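Local atomic coordinates of beta-1,4-mannanase (Bacillus subtilis, PDB entry 2QHA), a protein that probably hydrolyses internal beta-1,4-mannosidic linkages at random in mannans, galactomannans and glucomannans, as a secreted, zinc-binding glycosidase of family 26. Residues A[51-56]-A[302-307]. Sequence-based numbering, arbitrary orientation.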
ATOM      1  N   ASP A  51     -19.153  -0.592  -1.659  1.00 11.27           N
ATOM      2  CA  ASP A  51     -20.568  -0.850  -1.972  1.00 12.16           C
ATOM      3  C   ASP A  51     -20.760  -1.401  -3.383  1.00 12.22           C
ATOM      4  O   ASP A  51     -21.580  -2.301  -3.580  1.00 12.93           O
ATOM      5  CB  ASP A  51     -21.420   0.410  -1.783  1.00 12.89           C
ATOM      6  CG  ASP A  51     -21.508   0.862  -0.332  1.00 14.91           C
ATOM      7  OD1 ASP A  51     -21.215   0.065   0.589  1.00 16.29           O
ATOM      8  OD2 ASP A  51     -21.880   2.037  -0.115  1.00 19.18           O
ATOM      9  N   ARG A  52     -20.025  -0.863  -4.363  1.00 12.20           N
ATOM     10  CA  ARG A  52     -20.066  -1.384  -5.747  1.00 13.75           C
ATOM     11  C   ARG A  52     -19.641  -2.849  -5.768  1.00 12.16           C
ATOM     12  O   ARG A  52     -20.224  -3.675  -6.469  1.00 11.95           O
ATOM     13  CB  ARG A  52     -19.139  -0.587  -6.689  1.00 13.56           C
ATOM     14  CG  ARG A  52     -19.621   0.805  -7.069  1.00 16.48           C
ATOM     15  CD  ARG A  52     -18.980   1.323  -8.375  1.00 14.62           C
ATOM     16  NE  ARG A  52     -17.509   1.250  -8.471  1.00 24.30           N
ATOM     17  CZ  ARG A  52     -16.830   1.651  -9.550  1.00 16.70           C
ATOM     18  NH1 ARG A  52     -17.497   2.154 -10.584  1.00 24.29           N
ATOM     19  NH2 ARG A  52     -15.499   1.567  -9.609  1.00 21.52           N
ATOM     20  N   ILE A  53     -18.589  -3.160  -5.013  1.00 11.26           N
ATOM     21  CA  ILE A  53     -18.086  -4.526  -4.950  1.00 10.90           C
ATOM     22  C   ILE A  53     -19.112  -5.468  -4.301  1.00 11.13           C
ATOM     23  O   ILE A  53     -19.360  -6.569  -4.809  1.00 10.13           O
ATOM     24  CB  ILE A  53     -16.713  -4.577  -4.227  1.00 10.40           C
ATOM     25  CG1 ILE A  53     -15.638  -3.856  -5.064  1.00 10.91           C
ATOM     26  CG2 ILE A  53     -16.327  -6.010  -3.902  1.00 10.02           C
ATOM     27  CD1 ILE A  53     -15.160  -4.582  -6.303  1.00 11.29           C
ATOM     28  N   ARG A  54     -19.725  -5.025  -3.201  1.00 11.62           N
ATOM     29  CA  ARG A  54     -20.740  -5.835  -2.523  1.00 12.26           C
ATOM     30  C   ARG A  54     -21.967  -6.051  -3.418  1.00 12.24           C
ATOM     31  O   ARG A  54     -22.526  -7.141  -3.443  1.00 12.08           O
ATOM     32  CB  ARG A  54     -21.127  -5.210  -1.185  1.00 12.88           C
ATOM     33  CG  ARG A  54     -21.969  -6.130  -0.287  1.00 15.18           C
ATOM     34  CD  ARG A  54     -22.065  -5.613   1.140  1.00 20.81           C
ATOM     35  NE  ARG A  54     -22.927  -4.437   1.265  1.00 26.02           N
ATOM     36  CZ  ARG A  54     -22.493  -3.180   1.328  1.00 19.90           C
ATOM     37  NH1 ARG A  54     -21.193  -2.908   1.275  1.00 30.37           N
ATOM     38  NH2 ARG A  54     -23.365  -2.185   1.447  1.00 29.48           N
ATOM     39  N   SER A  55     -22.350  -5.024  -4.174  1.00 11.90           N
ATOM     40  CA  SER A  55     -23.450  -5.143  -5.134  1.00 12.88           C
ATOM     41  C   SER A  55     -23.125  -6.176  -6.210  1.00 12.63           C
ATOM     42  O   SER A  55     -23.987  -6.957  -6.626  1.00 13.24           O
ATOM     43  CB  SER A  55     -23.718  -3.786  -5.771  1.00 13.46           C
ATOM     44  OG  SER A  55     -24.286  -2.877  -4.854  1.00 17.18           O
ATOM     45  N   ALA A  56     -21.874  -6.190  -6.658  1.00 11.53           N
ATOM     46  CA  ALA A  56     -21.471  -7.076  -7.739  1.00 11.42           C
ATOM     47  C   ALA A  56     -21.317  -8.525  -7.292  1.00 11.23           C
ATOM     48  O   ALA A  56     -21.595  -9.445  -8.064  1.00 11.34           O
ATOM     49  CB  ALA A  56     -20.166  -6.582  -8.363  1.00 11.74           C
ATOM     50  N   TRP A 302     -10.635   0.921 -13.048  1.00 12.13           N
ATOM     51  CA  TRP A 302      -9.836  -0.267 -12.753  1.00 11.24           C
ATOM     52  C   TRP A 302     -10.559  -1.300 -11.888  1.00 10.64           C
ATOM     53  O   TRP A 302     -10.117  -2.446 -11.770  1.00 10.44           O
ATOM     54  CB  TRP A 302      -8.501   0.148 -12.112  1.00 11.36           C
ATOM     55  CG  TRP A 302      -7.698   0.989 -13.040  1.00 11.75           C
ATOM     56  CD1 TRP A 302      -6.893   0.549 -14.046  1.00 12.61           C
ATOM     57  CD2 TRP A 302      -7.669   2.421 -13.093  1.00 11.27           C
ATOM     58  NE1 TRP A 302      -6.351   1.620 -14.726  1.00 11.99           N
ATOM     59  CE2 TRP A 302      -6.807   2.781 -14.160  1.00 11.49           C
ATOM     60  CE3 TRP A 302      -8.277   3.437 -12.341  1.00 11.97           C
ATOM     61  CZ2 TRP A 302      -6.546   4.119 -14.497  1.00 11.50           C
ATOM     62  CZ3 TRP A 302      -8.015   4.772 -12.679  1.00 12.32           C
ATOM     63  CH2 TRP A 302      -7.151   5.092 -13.746  1.00 12.36           C
ATOM     64  N   SER A 303     -11.698  -0.905 -11.324  1.00 10.17           N
ATOM     65  CA  SER A 303     -12.414  -1.759 -10.387  1.00 10.05           C
ATOM     66  C   SER A 303     -12.939  -3.040 -11.012  1.00 10.06           C
ATOM     67  O   SER A 303     -13.448  -3.022 -12.134  1.00  9.93           O
ATOM     68  CB  SER A 303     -13.592  -1.006  -9.778  1.00 10.38           C
ATOM     69  OG  SER A 303     -14.359  -1.875  -8.951  1.00 10.64           O
ATOM     70  N   PRO A 304     -12.857  -4.151 -10.266  1.00  9.63           N
ATOM     71  CA  PRO A 304     -13.563  -5.350 -10.717  1.00  9.60           C
ATOM     72  C   PRO A 304     -15.047  -5.103 -10.991  1.00  9.87           C
ATOM     73  O   PRO A 304     -15.625  -5.786 -11.842  1.00 10.43           O
ATOM     74  CB  PRO A 304     -13.387  -6.322  -9.550  1.00  9.57           C
ATOM     75  CG  PRO A 304     -12.087  -5.887  -8.898  1.00  9.62           C
ATOM     76  CD  PRO A 304     -12.103  -4.381  -9.017  1.00  9.77           C
ATOM     77  N   ALA A 305     -15.639  -4.125 -10.299  1.00  9.88           N
ATOM     78  CA  ALA A 305     -17.072  -3.849 -10.456  1.00 10.30           C
ATOM     79  C   ALA A 305     -17.430  -3.291 -11.832  1.00 10.71           C
ATOM     80  O   ALA A 305     -18.593  -3.347 -12.241  1.00 11.47           O
ATOM     81  CB  ALA A 305     -17.570  -2.916  -9.358  1.00  9.98           C
ATOM     82  N   VAL A 306     -16.450  -2.741 -12.542  1.00 11.06           N
ATOM     83  CA  VAL A 306     -16.691  -2.222 -13.893  1.00 11.66           C
ATOM     84  C   VAL A 306     -15.861  -2.955 -14.939  1.00 11.75           C
ATOM     85  O   VAL A 306     -15.665  -2.466 -16.052  1.00 13.00           O
ATOM     86  CB  VAL A 306     -16.491  -0.685 -14.008  1.00 11.78           C
ATOM     87  CG1 VAL A 306     -17.477   0.045 -13.106  1.00 12.99           C
ATOM     88  CG2 VAL A 306     -15.068  -0.290 -13.656  1.00 11.70           C
ATOM     89  N   ASN A 307     -15.396  -4.143 -14.568  1.00 11.59           N
ATOM     90  CA  ASN A 307     -14.690  -5.015 -15.485  1.00 12.04           C
ATOM     91  C   ASN A 307     -15.330  -6.392 -15.427  1.00 12.79           C
ATOM     92  O   ASN A 307     -16.329  -6.585 -14.720  1.00 14.47           O
ATOM     93  CB  ASN A 307     -13.191  -5.049 -15.138  1.00 11.64           C
ATOM     94  CG  ASN A 307     -12.464  -3.786 -15.596  1.00 12.00           C
ATOM     95  OD1 ASN A 307     -12.105  -3.649 -16.770  1.00 13.68           O
ATOM     96  ND2 ASN A 307     -12.269  -2.846 -14.673  1.00 11.35           N
TER
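Arg-52 lies across the turn at 303-306, touching Ser-303, Ala-305 and Val-306, a worked example of how a long charged side chain can serve apolar and polar neighbours at once. Near its root the fit is apolar: Arg-52 CB meets Ala-305 CB at 3.9 Å, and the same methyl sits over one face of the guanidinium. That group is brought back above the turn because the chain bends at its third torsion (chi3 -51°). Its two terminal nitrogens then diverge, with Arg-52 NH2 beside Ser-303 CB at 3.2 Å and Arg-52 NH1 beside Val-306 CG1 at 3.3 Å, both approached obliquely. The charge itself is answered outside the turn: Arg-52 NH2 hydrogen-bonds the carbonyl of Asp-300 and forms a salt bridge with OE1 of Glu-49, one helical turn earlier, whose OE2 hydrogen-bonds Ser-303 OG, so one carboxylate ties helix and loop together.

Ile-53, the next residue, works through its far methyl. Ile-53 CD1 reaches Pro-304 CB at 4.1 Å, with Tyr-314 of helix 310-315 adjoining the same side chain. The methyl of Ala-305 lies almost as near, Ile-53 CD1 to Ala-305 CB being 4.2 Å.

The surface these residues meet is held in shape from within. Ser-303 OG, anti to its own nitrogen (chi1 175°), accepts from Ala-305 N at 2.9 Å, while Ser-303 O receives Val-306 N and Asn-307 ND2 from opposite faces of its carbonyl plane. Closing the turn in this way presents Ala-305 to the helix. Just before it, Trp-302 packs edge-to-face with Tyr-242, a predicted substrate-binding residue. Through its bond to Ala-305 N, Ser-303 starts an ST turn; this turn, in the loop between strand 292-297 and helix 310-315, packs against outer helix 48-57 of the TIM-barrel fold of glycosyl hydrolase family 26.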